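PDB 6UUK: muramoyltetrapeptide carboxypeptidase from Oxalobacter formigenes OXCC13, which probably cleaves, as a serine peptidase of the S66 family, the L,D-peptide bond that holds the terminal D-alanine of murein tetrapeptides. Local coordinates for residues B[158-172]-B[314-327]. Sequence-based numbering, arbitrary orientation.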
# COMPACT_ATOMS: atom_id res chain seq x y z
N GLU B 158 -1.64 13.10 10.50
CA GLU B 158 -0.48 13.92 10.82
C GLU B 158 0.27 14.40 9.59
O GLU B 158 1.02 15.38 9.69
CB GLU B 158 0.47 13.14 11.73
CG GLU B 158 -0.14 12.76 13.07
CD GLU B 158 0.88 12.19 14.04
OE1 GLU B 158 2.07 12.11 13.67
OE2 GLU B 158 0.48 11.82 15.17
N MSE B 159 0.09 13.75 8.44
CA MSE B 159 0.74 14.19 7.22
C MSE B 159 0.04 15.41 6.63
O MSE B 159 0.68 16.33 6.12
CB MSE B 159 0.79 13.06 6.19
CG MSE B 159 1.67 11.88 6.59
SE MSE B 159 3.51 12.39 6.99
CE MSE B 159 3.40 12.46 8.94
N ALA B 160 -1.29 15.41 6.70
CA ALA B 160 -2.05 16.56 6.22
C ALA B 160 -1.82 17.78 7.10
O ALA B 160 -1.81 18.91 6.60
CB ALA B 160 -3.54 16.22 6.15
N LEU B 161 -1.65 17.58 8.41
CA LEU B 161 -1.27 18.69 9.28
C LEU B 161 0.11 19.23 8.90
O LEU B 161 0.32 20.45 8.86
CB LEU B 161 -1.28 18.25 10.74
CG LEU B 161 -2.64 18.20 11.45
CD1 LEU B 161 -2.44 17.83 12.91
CD2 LEU B 161 -3.35 19.53 11.32
N LEU B 162 1.06 18.33 8.63
CA LEU B 162 2.38 18.77 8.20
C LEU B 162 2.34 19.38 6.81
O LEU B 162 3.17 20.24 6.48
CB LEU B 162 3.36 17.59 8.24
CG LEU B 162 4.83 17.93 8.00
CD1 LEU B 162 5.32 18.94 9.03
CD2 LEU B 162 5.67 16.67 8.04
N LYS B 163 1.39 18.96 5.98
CA LYS B 163 1.22 19.58 4.67
C LYS B 163 0.81 21.05 4.80
O LYS B 163 1.13 21.86 3.93
CB LYS B 163 0.18 18.81 3.85
CG LYS B 163 0.05 19.27 2.41
CD LYS B 163 1.36 19.12 1.66
CE LYS B 163 1.24 19.60 0.23
NZ LYS B 163 2.53 19.47 -0.51
N HIS B 164 0.12 21.40 5.89
CA HIS B 164 -0.28 22.77 6.16
C HIS B 164 0.66 23.47 7.13
O HIS B 164 0.43 24.65 7.45
CB HIS B 164 -1.71 22.81 6.69
CG HIS B 164 -2.74 22.35 5.70
ND1 HIS B 164 -2.76 21.07 5.19
CD2 HIS B 164 -3.77 23.00 5.12
CE1 HIS B 164 -3.77 20.95 4.34
NE2 HIS B 164 -4.40 22.11 4.28
N GLY B 165 1.69 22.79 7.62
CA GLY B 165 2.66 23.42 8.49
C GLY B 165 2.34 23.32 9.97
O GLY B 165 2.57 24.26 10.73
N ALA B 166 1.80 22.17 10.39
CA ALA B 166 1.44 21.93 11.78
C ALA B 166 2.27 20.78 12.32
O ALA B 166 2.37 19.73 11.69
CB ALA B 166 -0.05 21.63 11.92
N VAL B 167 2.87 20.99 13.49
CA VAL B 167 3.71 19.98 14.12
C VAL B 167 2.83 19.06 14.95
O VAL B 167 2.12 19.51 15.86
CB VAL B 167 4.80 20.62 14.99
CG1 VAL B 167 5.54 19.55 15.78
CG2 VAL B 167 5.77 21.42 14.13
N SER B 168 2.87 17.77 14.65
CA SER B 168 2.16 16.74 15.39
C SER B 168 3.17 15.83 16.09
O SER B 168 4.39 15.97 15.92
CB SER B 168 1.24 15.94 14.47
OG SER B 168 1.95 15.44 13.35
N PHE B 169 2.66 14.89 16.88
CA PHE B 169 3.50 13.99 17.66
C PHE B 169 3.11 12.55 17.36
O PHE B 169 1.96 12.16 17.57
CB PHE B 169 3.37 14.28 19.16
CG PHE B 169 3.84 15.65 19.55
CD1 PHE B 169 5.16 15.86 19.93
CD2 PHE B 169 2.98 16.73 19.55
CE1 PHE B 169 5.60 17.12 20.29
CE2 PHE B 169 3.41 17.99 19.91
CZ PHE B 169 4.72 18.18 20.28
N SER B 170 4.07 11.77 16.88
CA SER B 170 3.87 10.35 16.62
C SER B 170 4.19 9.60 17.91
O SER B 170 5.35 9.33 18.21
CB SER B 170 4.73 9.88 15.45
OG SER B 170 4.22 8.69 14.89
N GLY B 171 3.15 9.27 18.68
CA GLY B 171 3.34 8.64 19.96
C GLY B 171 2.24 7.65 20.31
O GLY B 171 1.74 6.91 19.45
N PRO B 172 1.85 7.62 21.57
CA PRO B 172 0.88 6.62 22.04
C PRO B 172 -0.55 7.03 21.73
O PRO B 172 -0.85 8.17 21.38
CB PRO B 172 1.13 6.58 23.55
CG PRO B 172 1.56 7.98 23.87
CD PRO B 172 2.35 8.46 22.68
N PHE B 314 10.51 2.80 18.17
CA PHE B 314 9.17 3.32 17.92
C PHE B 314 8.41 2.35 17.02
O PHE B 314 8.97 1.82 16.05
CB PHE B 314 9.21 4.71 17.29
CG PHE B 314 7.85 5.26 16.96
CD1 PHE B 314 7.05 5.79 17.96
CD2 PHE B 314 7.38 5.25 15.66
CE1 PHE B 314 5.80 6.29 17.66
CE2 PHE B 314 6.13 5.75 15.36
CZ PHE B 314 5.34 6.27 16.36
N GLY B 315 7.15 2.14 17.34
CA GLY B 315 6.31 1.24 16.57
C GLY B 315 5.12 0.79 17.40
O GLY B 315 4.77 1.42 18.40
N HIS B 316 4.52 -0.32 16.97
CA HIS B 316 3.41 -0.91 17.72
C HIS B 316 3.92 -1.85 18.81
O HIS B 316 3.51 -3.01 18.91
CB HIS B 316 2.47 -1.64 16.77
CG HIS B 316 1.83 -0.75 15.75
ND1 HIS B 316 2.53 -0.16 14.72
CD2 HIS B 316 0.54 -0.35 15.60
CE1 HIS B 316 1.71 0.57 13.99
NE2 HIS B 316 0.49 0.47 14.50
N THR B 317 4.83 -1.34 19.63
CA THR B 317 5.41 -2.08 20.73
C THR B 317 4.96 -1.48 22.06
O THR B 317 4.42 -0.37 22.11
CB THR B 317 6.94 -2.08 20.65
OG1 THR B 317 7.42 -0.73 20.68
CG2 THR B 317 7.41 -2.75 19.37
N LYS B 318 5.18 -2.24 23.13
CA LYS B 318 4.85 -1.74 24.46
C LYS B 318 5.64 -0.49 24.80
O LYS B 318 5.08 0.51 25.26
CB LYS B 318 5.09 -2.83 25.51
CG LYS B 318 5.10 -2.31 26.94
CD LYS B 318 5.39 -3.42 27.93
CE LYS B 318 5.51 -2.87 29.34
NZ LYS B 318 5.75 -3.95 30.33
N ASP B 319 6.95 -0.52 24.56
CA ASP B 319 7.81 0.63 24.80
C ASP B 319 7.98 1.41 23.51
O ASP B 319 8.53 0.90 22.53
CB ASP B 319 9.17 0.19 25.34
CG ASP B 319 9.12 -0.19 26.80
OD1 ASP B 319 8.03 -0.54 27.29
OD2 ASP B 319 10.18 -0.13 27.47
N LYS B 320 7.50 2.66 23.50
CA LYS B 320 7.62 3.53 22.35
C LYS B 320 7.89 4.95 22.83
O LYS B 320 7.60 5.30 23.98
CB LYS B 320 6.36 3.50 21.47
CG LYS B 320 5.16 4.18 22.09
CD LYS B 320 3.92 4.02 21.23
CE LYS B 320 3.50 2.56 21.15
NZ LYS B 320 2.30 2.37 20.28
N VAL B 321 8.45 5.76 21.94
CA VAL B 321 8.75 7.15 22.23
C VAL B 321 7.76 8.04 21.48
O VAL B 321 7.07 7.61 20.56
CB VAL B 321 10.20 7.52 21.87
CG1 VAL B 321 11.18 6.73 22.72
CG2 VAL B 321 10.46 7.28 20.39
N THR B 322 7.71 9.30 21.89
CA THR B 322 6.87 10.31 21.26
C THR B 322 7.75 11.16 20.35
O THR B 322 8.62 11.90 20.84
CB THR B 322 6.15 11.16 22.30
OG1 THR B 322 5.24 10.34 23.04
CG2 THR B 322 5.37 12.28 21.62
N LEU B 323 7.54 11.06 19.05
CA LEU B 323 8.36 11.76 18.06
C LEU B 323 7.59 12.95 17.50
O LEU B 323 6.55 12.76 16.85
CB LEU B 323 8.77 10.81 16.94
CG LEU B 323 9.63 9.62 17.36
CD1 LEU B 323 9.94 8.72 16.17
CD2 LEU B 323 10.91 10.09 18.02
N PRO B 324 8.06 14.18 17.73
CA PRO B 324 7.38 15.34 17.15
C PRO B 324 7.50 15.39 15.64
O PRO B 324 8.55 15.76 15.10
CB PRO B 324 8.10 16.53 17.81
CG PRO B 324 8.77 15.96 19.02
CD PRO B 324 9.14 14.57 18.65
N VAL B 325 6.43 15.03 14.93
CA VAL B 325 6.43 15.09 13.48
C VAL B 325 6.40 16.55 13.05
O VAL B 325 5.46 17.29 13.37
CB VAL B 325 5.24 14.32 12.89
CG1 VAL B 325 5.15 14.54 11.39
CG2 VAL B 325 5.37 12.84 13.20
N GLY B 326 7.43 16.97 12.32
CA GLY B 326 7.58 18.35 11.91
C GLY B 326 8.62 19.13 12.68
O GLY B 326 8.88 20.29 12.33
N GLY B 327 9.22 18.54 13.71
CA GLY B 327 10.24 19.21 14.49
C GLY B 327 11.58 19.22 13.78
O GLY B 327 11.73 18.80 12.63
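S168 and S170 pair with V325 and L323, so that strand 323-325 closes one edge of the six-stranded sheet of the N-terminal domain as its antiparallel member, next to strand 168-170. The chain thus returns from the C-terminal domain of this S66 fold to finish the sheet of the first. S170 and L323 are bonded both ways: S170 N to L323 O at 2.7 Å, and L323 N to S170 O in a nearly straight bond (177°) that reaches the oxygen from above its carbonyl plane.

V325 is worth following outward. V325 CB lies 3.5 Å from S168 OG. V325 CG1, anti to the backbone N (chi1 173°), meets helix 155-163, where the bent selenomethionine M159 lays its CE methyl 3.7 Å away and L162 adds CD2. CG2 lies against S170 CB and against E158 OE1 of the same helix, an oxygen that also takes a weak bond from S168 OG. On the other face of the sheet the F169 ring crosses P324 obliquely, F169 CE1 3.6 Å from P324 CB, while T322 CG2 packs against F169 CB.

Towards the predicted active site, F314 presents its ring to S170 and G171. The G171 CA sits at the ring edge, near its plane, and the ring also touches E246, predicted together with H316 to form the charge relay. Were F314 replaced by an alanine, S170 OG and G171 CA would probably lose their aromatic neighbour and E246 some of its packing. Ahead of strand 323-325, K320 runs its CD past P172 CA and gives G315 O a weak bond through NZ. Across the two segments, the closest touch on the F314 ring is S170 OG, 3.0 Å from F314 CZ.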